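Local coordinates for protein putative gamma-glutamylcyclotransferase YkqA (PDB 2QIK) that is a putative gamma-glutamylcyclotransferase, which would probably release a gamma-glutamyl group as its cyclised product, although its own activity is unproven, at residues 166-171 / 232-237; 173-178 / 239-244. All blocks are in the same frame, centred on the assembly; numbering follows the deposited sequence. Where two conformers were deposited one is given.

Contact 1: 166-171 / 232-237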
ATOM      1  N   ARG A 166      -7.856   1.841  10.418  1.00  9.71           N
ATOM      2  CA  ARG A 166      -7.694   2.856  11.450  1.00 10.28           C
ATOM      3  C   ARG A 166      -7.845   4.236  10.868  1.00  9.91           C
ATOM      4  O   ARG A 166      -7.690   4.424   9.679  1.00 13.88           O
ATOM      5  CB  ARG A 166      -6.313   2.712  12.064  1.00 10.84           C
ATOM      6  CG  ARG A 166      -6.104   1.470  12.827  1.00 11.42           C
ATOM      7  CD  ARG A 166      -4.895   1.547  13.718  1.00 12.53           C
ATOM      8  NE  ARG A 166      -4.606   0.277  14.381  1.00 13.03           N
ATOM      9  CZ  ARG A 166      -5.231  -0.117  15.502  1.00 13.96           C
ATOM     10  NH1 ARG A 166      -6.095   0.673  16.113  1.00 15.67           N
ATOM     11  NH2 ARG A 166      -4.954  -1.278  16.013  1.00 16.42           N
ATOM     12  N   PHE A 167      -8.165   5.218  11.694  1.00  9.63           N
ATOM     13  CA  PHE A 167      -8.585   6.537  11.249  1.00 10.08           C
ATOM     14  C   PHE A 167      -7.454   7.530  11.537  1.00  9.92           C
ATOM     15  O   PHE A 167      -7.499   8.257  12.523  1.00 10.99           O
ATOM     16  CB  PHE A 167      -9.922   6.881  11.897  1.00 11.73           C
ATOM     17  CG  PHE A 167     -10.968   5.982  11.374  1.00  9.88           C
ATOM     18  CD1 PHE A 167     -11.117   4.680  11.809  1.00 11.34           C
ATOM     19  CD2 PHE A 167     -11.708   6.405  10.302  1.00 11.16           C
ATOM     20  CE1 PHE A 167     -11.995   3.824  11.148  1.00 11.57           C
ATOM     21  CE2 PHE A 167     -12.611   5.593   9.692  1.00 11.28           C
ATOM     22  CZ  PHE A 167     -12.722   4.301  10.070  1.00 11.61           C
ATOM     23  N   THR A 168      -6.425   7.486  10.677  1.00 10.03           N
ATOM     24  CA  THR A 168      -5.163   8.135  10.942  1.00 10.17           C
ATOM     25  C   THR A 168      -4.928   9.405  10.120  1.00 10.08           C
ATOM     26  O   THR A 168      -3.916  10.077  10.357  1.00 11.27           O
ATOM     27  CB  THR A 168      -4.028   7.181  10.638  1.00  9.53           C
ATOM     28  OG1 THR A 168      -4.014   6.960   9.241  1.00 10.07           O
ATOM     29  CG2 THR A 168      -4.124   5.846  11.334  1.00 12.54           C
ATOM     30  N   LEU A 169      -5.790   9.740   9.170  1.00 10.17           N
ATOM     31  CA  LEU A 169      -5.644  10.994   8.402  1.00 10.71           C
ATOM     32  C   LEU A 169      -6.366  12.065   9.155  1.00 13.21           C
ATOM     33  O   LEU A 169      -7.566  11.967   9.349  1.00 15.49           O
ATOM     34  CB  LEU A 169      -6.231  10.872   6.992  1.00 10.90           C
ATOM     35  CG  LEU A 169      -5.986  12.114   6.163  1.00 11.10           C
ATOM     36  CD1 LEU A 169      -4.621  12.226   5.676  1.00 13.44           C
ATOM     37  CD2 LEU A 169      -6.958  12.118   4.974  1.00 15.72           C
ATOM     38  N   LYS A 170      -5.654  13.078   9.598  1.00 14.47           N
ATOM     39  CA  LYS A 170      -6.337  14.115  10.351  1.00 17.75           C
ATOM     40  C   LYS A 170      -6.790  15.264   9.432  1.00 17.75           C
ATOM     41  O   LYS A 170      -6.028  15.862   8.686  1.00 21.75           O
ATOM     42  CB  LYS A 170      -5.469  14.506  11.517  1.00 20.97           C
ATOM     43  CG  LYS A 170      -6.052  15.610  12.377  1.00 24.59           C
ATOM     44  CD  LYS A 170      -5.868  16.954  11.679  1.00 28.80           C
ATOM     45  CE  LYS A 170      -4.456  17.282  11.220  1.00 31.90           C
ATOM     46  NZ  LYS A 170      -3.587  17.193  12.421  1.00 36.23           N
ATOM     47  N   ARG A 171      -8.067  15.557   9.545  1.00 17.81           N
ATOM     48  CA  ARG A 171      -8.668  16.693   8.861  1.00 17.83           C
ATOM     49  C   ARG A 171      -9.382  17.538   9.908  1.00 20.72           C
ATOM     50  O   ARG A 171      -9.575  17.164  11.062  1.00 19.66           O
ATOM     51  CB  ARG A 171      -9.650  16.228   7.773  1.00 20.03           C
ATOM     52  CG  ARG A 171      -9.035  15.390   6.667  1.00 23.63           C
ATOM     53  CD  ARG A 171      -7.844  15.969   6.059  1.00 32.40           C
ATOM     54  NE  ARG A 171      -7.881  15.902   4.601  1.00 33.78           N
ATOM     55  CZ  ARG A 171      -6.812  15.961   3.828  1.00 31.46           C
ATOM     56  NH1 ARG A 171      -5.616  16.026   4.374  1.00 29.80           N
ATOM     57  NH2 ARG A 171      -6.941  15.896   2.507  1.00 34.38           N
ATOM     58  N   PHE A 232      -4.945   2.392  -1.261  1.00  6.63           N
ATOM     59  CA  PHE A 232      -4.352   3.669  -0.958  1.00  6.15           C
ATOM     60  C   PHE A 232      -4.151   3.746   0.523  1.00  6.67           C
ATOM     61  O   PHE A 232      -5.007   3.305   1.310  1.00  7.78           O
ATOM     62  CB  PHE A 232      -5.240   4.834  -1.452  1.00  6.65           C
ATOM     63  CG  PHE A 232      -5.338   4.907  -2.922  1.00  6.64           C
ATOM     64  CD1 PHE A 232      -6.312   4.205  -3.589  1.00  7.02           C
ATOM     65  CD2 PHE A 232      -4.414   5.626  -3.666  1.00  7.29           C
ATOM     66  CE1 PHE A 232      -6.377   4.214  -4.954  1.00  8.00           C
ATOM     67  CE2 PHE A 232      -4.478   5.666  -5.031  1.00  7.44           C
ATOM     68  CZ  PHE A 232      -5.459   4.945  -5.679  1.00  7.53           C
ATOM     69  N   LEU A 233      -2.967   4.259   0.931  1.00  5.87           N
ATOM     70  CA  LEU A 233      -2.590   4.322   2.399  1.00  6.47           C
ATOM     71  C   LEU A 233      -2.163   5.740   2.754  1.00  6.06           C
ATOM     72  O   LEU A 233      -1.595   6.441   1.924  1.00  6.54           O
ATOM     73  CB  LEU A 233      -1.461   3.330   2.714  1.00  6.85           C
ATOM     74  CG  LEU A 233      -1.773   1.879   2.385  1.00  7.24           C
ATOM     75  CD1 LEU A 233      -0.515   1.040   2.531  1.00  8.37           C
ATOM     76  CD2 LEU A 233      -2.940   1.359   3.193  1.00  8.72           C
ATOM     77  N   VAL A 234      -2.503   6.152   3.981  1.00  6.44           N
ATOM     78  CA  VAL A 234      -2.186   7.479   4.436  1.00  7.30           C
ATOM     79  C   VAL A 234      -0.697   7.685   4.551  1.00  7.82           C
ATOM     80  O   VAL A 234       0.041   6.849   5.055  1.00  8.50           O
ATOM     81  CB  VAL A 234      -2.865   7.735   5.798  1.00  7.27           C
ATOM     82  CG1 VAL A 234      -2.421   9.027   6.444  1.00  9.64           C
ATOM     83  CG2 VAL A 234      -4.350   7.759   5.646  1.00  8.40           C
ATOM     84  N   LEU A 235      -0.228   8.860   4.103  1.00  8.15           N
ATOM     85  CA  LEU A 235       1.172   9.232   4.207  1.00  8.67           C
ATOM     86  C   LEU A 235       1.588   9.839   5.512  1.00 11.78           C
ATOM     87  O   LEU A 235       2.637   9.460   6.058  1.00 16.52           O
ATOM     88  CB  LEU A 235       1.537  10.141   3.006  1.00  8.69           C
ATOM     89  CG  LEU A 235       1.697   9.364   1.740  1.00  9.06           C
ATOM     90  CD1 LEU A 235       1.589  10.281   0.498  1.00 10.85           C
ATOM     91  CD2 LEU A 235       3.032   8.641   1.726  1.00 12.01           C
ATOM     92  N   GLN A 236       0.813  10.738   6.064  1.00 12.35           N
ATOM     93  CA  GLN A 236       1.157  11.309   7.373  1.00 13.07           C
ATOM     94  C   GLN A 236       0.142  10.813   8.416  1.00 11.97           C
ATOM     95  O   GLN A 236      -0.977  11.347   8.557  1.00 14.01           O
ATOM     96  CB  GLN A 236       1.005  12.804   7.229  1.00 15.54           C
ATOM     97  CG  GLN A 236       2.017  13.663   6.412  1.00 24.55           C
ATOM     98  CD  GLN A 236       2.237  13.419   4.882  1.00 28.52           C
ATOM     99  OE1 GLN A 236       1.410  13.812   3.906  1.00 21.03           O
ATOM    100  NE2 GLN A 236       3.478  12.897   4.640  1.00 28.87           N
ATOM    101  N   LYS A 237       0.512   9.753   9.121  1.00 12.67           N
ATOM    102  CA  LYS A 237      -0.434   9.089   9.997  1.00 12.42           C
ATOM    103  C   LYS A 237      -0.412   9.825  11.364  1.00 12.47           C
ATOM    104  O   LYS A 237       0.650  10.171  11.830  1.00 15.19           O
ATOM    105  CB  LYS A 237      -0.039   7.646  10.172  1.00 14.20           C
ATOM    106  CG  LYS A 237      -0.102   6.847   8.829  1.00 11.73           C
ATOM    107  CD  LYS A 237       0.141   5.429   9.037  1.00 14.66           C
ATOM    108  CE  LYS A 237       0.557   4.673   7.784  1.00 11.79           C
ATOM    109  NZ  LYS A 237      -0.495   4.616   6.755  1.00  9.34           N
TER
HETATM  110  O   HOH W   1      -2.845  13.327   8.808  1.00 15.26           O

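Contact 2: 173-178 / 239-244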
ATOM      1  N   ASP A 173     -12.468  18.314  10.208  1.00 20.04           N
ATOM      2  CA  ASP A 173     -13.774  17.824  10.636  1.00 19.88           C
ATOM      3  C   ASP A 173     -13.728  16.431  11.263  1.00 19.32           C
ATOM      4  O   ASP A 173     -14.736  15.905  11.657  1.00 19.81           O
ATOM      5  CB  ASP A 173     -14.771  17.875   9.478  1.00 20.44           C
ATOM      6  CG  ASP A 173     -14.388  16.986   8.336  1.00 22.55           C
ATOM      7  OD1 ASP A 173     -15.189  16.795   7.389  1.00 25.70           O
ATOM      8  OD2 ASP A 173     -13.281  16.440   8.269  1.00 25.92           O
ATOM      9  N   GLY A 174     -12.557  15.893  11.487  1.00 16.78           N
ATOM     10  CA  GLY A 174     -12.424  14.535  11.897  1.00 14.78           C
ATOM     11  C   GLY A 174     -11.438  13.777  11.037  1.00 13.89           C
ATOM     12  O   GLY A 174     -10.841  14.326  10.130  1.00 18.07           O
ATOM     13  N   SER A 175     -11.324  12.504  11.259  1.00 12.90           N
ATOM     14  CA  SER A 175     -10.379  11.640  10.584  0.50 11.17           C
ATOM     15  C   SER A 175     -10.915  11.046   9.269  1.00 12.25           C
ATOM     16  O   SER A 175     -12.126  11.137   8.951  1.00 16.03           O
ATOM     17  CB  SER A 175     -10.127  10.463  11.481  0.50 10.62           C
ATOM     18  OG  SER A 175     -11.312   9.749  11.652  0.50  7.79           O
ATOM     19  N   ARG A 176     -10.003  10.538   8.446  1.00 10.75           N
ATOM     20  CA  ARG A 176     -10.341   9.606   7.367  1.00 10.00           C
ATOM     21  C   ARG A 176      -9.598   8.294   7.590  1.00  9.14           C
ATOM     22  O   ARG A 176      -8.632   8.222   8.348  1.00  9.75           O
ATOM     23  CB  ARG A 176     -10.033  10.197   5.990  1.00 10.67           C
ATOM     24  CG  ARG A 176     -10.704  11.576   5.768  1.00 11.86           C
ATOM     25  CD  ARG A 176     -12.149  11.513   5.670  1.00 13.38           C
ATOM     26  NE  ARG A 176     -12.753  12.760   5.286  1.00 17.39           N
ATOM     27  CZ  ARG A 176     -13.008  13.763   6.088  1.00 17.89           C
ATOM     28  NH1 ARG A 176     -12.665  13.749   7.336  1.00 16.53           N
ATOM     29  NH2 ARG A 176     -13.578  14.874   5.603  1.00 21.30           N
ATOM     30  N   ALA A 177     -10.048   7.267   6.908  1.00  8.90           N
ATOM     31  CA  ALA A 177      -9.587   5.916   7.061  1.00  8.64           C
ATOM     32  C   ALA A 177      -8.218   5.641   6.447  1.00  7.53           C
ATOM     33  O   ALA A 177      -7.769   6.322   5.554  1.00  9.01           O
ATOM     34  CB  ALA A 177     -10.580   4.949   6.535  1.00  9.40           C
ATOM     35  N   ASP A 178      -7.658   4.562   6.897  1.00  7.72           N
ATOM     36  CA  ASP A 178      -6.316   4.087   6.583  1.00  7.88           C
ATOM     37  C   ASP A 178      -6.274   2.611   6.919  1.00  7.73           C
ATOM     38  O   ASP A 178      -7.172   2.116   7.598  1.00  8.49           O
ATOM     39  CB  ASP A 178      -5.257   4.816   7.415  1.00  8.35           C
ATOM     40  CG  ASP A 178      -3.831   4.565   7.015  1.00  9.06           C
ATOM     41  OD1 ASP A 178      -3.549   4.225   5.818  1.00  8.53           O
ATOM     42  OD2 ASP A 178      -2.940   4.854   7.860  1.00  9.42           O
ATOM     43  N   ALA A 239      -2.473   9.967  15.461  1.00 15.77           N
ATOM     44  CA  ALA A 239      -3.332   9.219  16.393  1.00 15.54           C
ATOM     45  C   ALA A 239      -4.779   9.301  15.941  1.00 15.10           C
ATOM     46  O   ALA A 239      -5.238  10.287  15.416  1.00 16.36           O
ATOM     47  CB  ALA A 239      -3.197   9.647  17.807  1.00 17.91           C
ATOM     48  N   GLU A 240      -5.507   8.218  16.183  1.00 14.68           N
ATOM     49  CA  GLU A 240      -6.859   8.106  15.667  1.00 13.49           C
ATOM     50  C   GLU A 240      -7.804   9.062  16.379  1.00 14.62           C
ATOM     51  O   GLU A 240      -7.848   9.178  17.624  1.00 15.78           O
ATOM     52  CB  GLU A 240      -7.378   6.683  15.815  1.00 14.12           C
ATOM     53  CG  GLU A 240      -6.630   5.627  15.041  1.00 13.60           C
ATOM     54  CD  GLU A 240      -7.440   4.325  15.042  1.00 13.62           C
ATOM     55  OE1 GLU A 240      -8.459   4.188  14.294  1.00 12.08           O
ATOM     56  OE2 GLU A 240      -7.113   3.393  15.878  1.00 15.82           O
ATOM     57  N   ILE A 241      -8.645   9.711  15.604  1.00 15.10           N
ATOM     58  CA  ILE A 241      -9.770  10.464  16.059  1.00 15.13           C
ATOM     59  C   ILE A 241     -11.005  10.036  15.280  1.00 14.16           C
ATOM     60  O   ILE A 241     -10.889   9.442  14.226  1.00 14.51           O
ATOM     61  CB  ILE A 241      -9.566  11.977  16.009  1.00 16.71           C
ATOM     62  CG1 ILE A 241      -9.480  12.494  14.615  1.00 19.64           C
ATOM     63  CG2 ILE A 241      -8.338  12.393  16.770  1.00 18.98           C
ATOM     64  CD1 ILE A 241      -9.343  14.019  14.589  1.00 21.25           C
ATOM     65  N   ALA A 242     -12.186  10.362  15.761  1.00 14.09           N
ATOM     66  CA  ALA A 242     -13.398   9.941  15.117  1.00 13.68           C
ATOM     67  C   ALA A 242     -13.582  10.561  13.717  1.00 13.36           C
ATOM     68  O   ALA A 242     -13.228  11.725  13.492  1.00 13.96           O
ATOM     69  CB  ALA A 242     -14.609  10.303  15.956  1.00 14.24           C
ATOM     70  N   PRO A 243     -14.162   9.782  12.812  1.00 12.62           N
ATOM     71  CA  PRO A 243     -14.503  10.333  11.514  1.00 12.92           C
ATOM     72  C   PRO A 243     -15.743  11.263  11.613  1.00 14.55           C
ATOM     73  O   PRO A 243     -16.545  11.166  12.559  1.00 15.06           O
ATOM     74  CB  PRO A 243     -14.874   9.083  10.679  1.00 13.21           C
ATOM     75  CG  PRO A 243     -15.350   8.073  11.684  1.00 12.90           C
ATOM     76  CD  PRO A 243     -14.518   8.349  12.922  1.00 13.47           C
ATOM     77  N   PRO A 244     -15.880  12.194  10.679  1.00 14.27           N
ATOM     78  CA  PRO A 244     -17.098  13.003  10.703  1.00 14.69           C
ATOM     79  C   PRO A 244     -18.288  12.129  10.289  1.00 14.42           C
ATOM     80  O   PRO A 244     -18.155  11.123   9.627  1.00 13.74           O
ATOM     81  CB  PRO A 244     -16.807  14.107   9.690  1.00 16.00           C
ATOM     82  CG  PRO A 244     -15.819  13.518   8.814  1.00 16.32           C
ATOM     83  CD  PRO A 244     -15.040  12.511   9.531  1.00 15.28           C
TER

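Contact 1: 166-171 / 232-237
Val-234 lays both of its methyls against the strand 166-171, and each methyl of the fork touches both Thr-168 OG1 and Leu-169. Its CG2 lies 3.7 Å from Thr-168 OG1 and 3.9 Å from Leu-169 CB, while CG1 is 3.8 Å from the same OG1 and 4.0 Å from CD1 of Leu-169. A branched valine suits this place because it can meet two neighbouring residues at once. CG1 points anti to the backbone N (chi1 172°), a rotation that lets the two methyls straddle OG1, with CG2 at the leucine CB and CG1 at its CD1. Thr-168 and Leu-169 form a classic beta bulge, the two facing the single residue Arg-176 on the adjoining strand of the antiparallel hairpin 164-180, which probably helps both to reach the valine. The bulge lies where the end of strand 224-234 and the turn after it come against that hairpin. Threonine meets the valine with its OG1 and Lys-237 with its CB and OG1, the latter 3.9 Å from the lysine CG, while the hydroxyl is hydrogen-bonded to Asp-178. Lys-237 runs its aliphatic part past the threonine, CB to CB 4.0 Å, before its chain turns off toward Asp-178. A bend at its last torsion (chi4 -65°) brings NZ back to Val-234 O at 2.9 Å, in the carbonyl plane on a lone pair, and the same ammonium forms a salt bridge with Asp-178. Farther along, a water spans the two backbones, accepting from Lys-170 N and donating to Gln-236 O, 2.7 Å from the water oxygen.

Contact 2: 173-178 / 239-244
The guanidinium of Arg-176 has Pro-244 CG over one face, 3.5 Å from NH1, while Asp-173 CG and Gly-174 C lie in plane at its edge. NH1 and NH2 grip the carboxylate end-on in a two-nitrogen salt bridge between Asp-173, in the turn of the beta hairpin formed by strands 164-171 and 174-180, and the arginine on the strand that follows; the shortest bond, NH1 to OD2, is 2.9 Å. NH1 also donates to Ser-175 O from well above the carbonyl plane, and the aromatic ring of Tyr-247 makes a cation-pi contact with the arginine. The chain bends at chi2 (-68°), which folds the head back over the turn. Cutting this side chain back to the methyl of alanine is likely to leave the Asp-173 carboxylate without its cation, remove the donor to Ser-175 O and open a gap beside Pro-244 CG. That proline takes the N-cap position of helix 245-258, and its rigid ring also packs against the carboxylate, CG to Asp-173 OD1 3.6 Å. Gly-174 suits the start of the strand because a CB would clash with Ala-242 O and Pro-244 N, and its backbone angles are themselves poorly tolerated by other residues. Both hydrogen bonds between the two segments come from Ser-175, a small residue that fits close to the loop: its N-H meets Ala-242 O at 3.0 Å, nearly straight at 166° but from above the carbonyl plane. Ile-241 CG1 rests 3.8 Å from Ser-175 CB. In the conformer described, the serine OG donates to Ile-241 O at 2.6 Å.

Both contacts use the hairpin of strands 164-171 and 174-180 and the chain that leaves strand 224-234, so the segments alternate along the sequence. Contact 1 is the more buried and nearer the centre of the chain, joining its partners mainly through aliphatic surfaces and a water. Contact 2, farther out and only partly buried, relies on direct hydrogen bonds to loop carbonyls and on proline packing, and a salt bridge within the hairpin segment holds the arginine against the proline. Asp-178 connects them: lying on contact 2's strand, it accepts from Val-234 N through OD1, while OD2 serves the polar ends in contact 1. Phe-167 also packs on Ser-175.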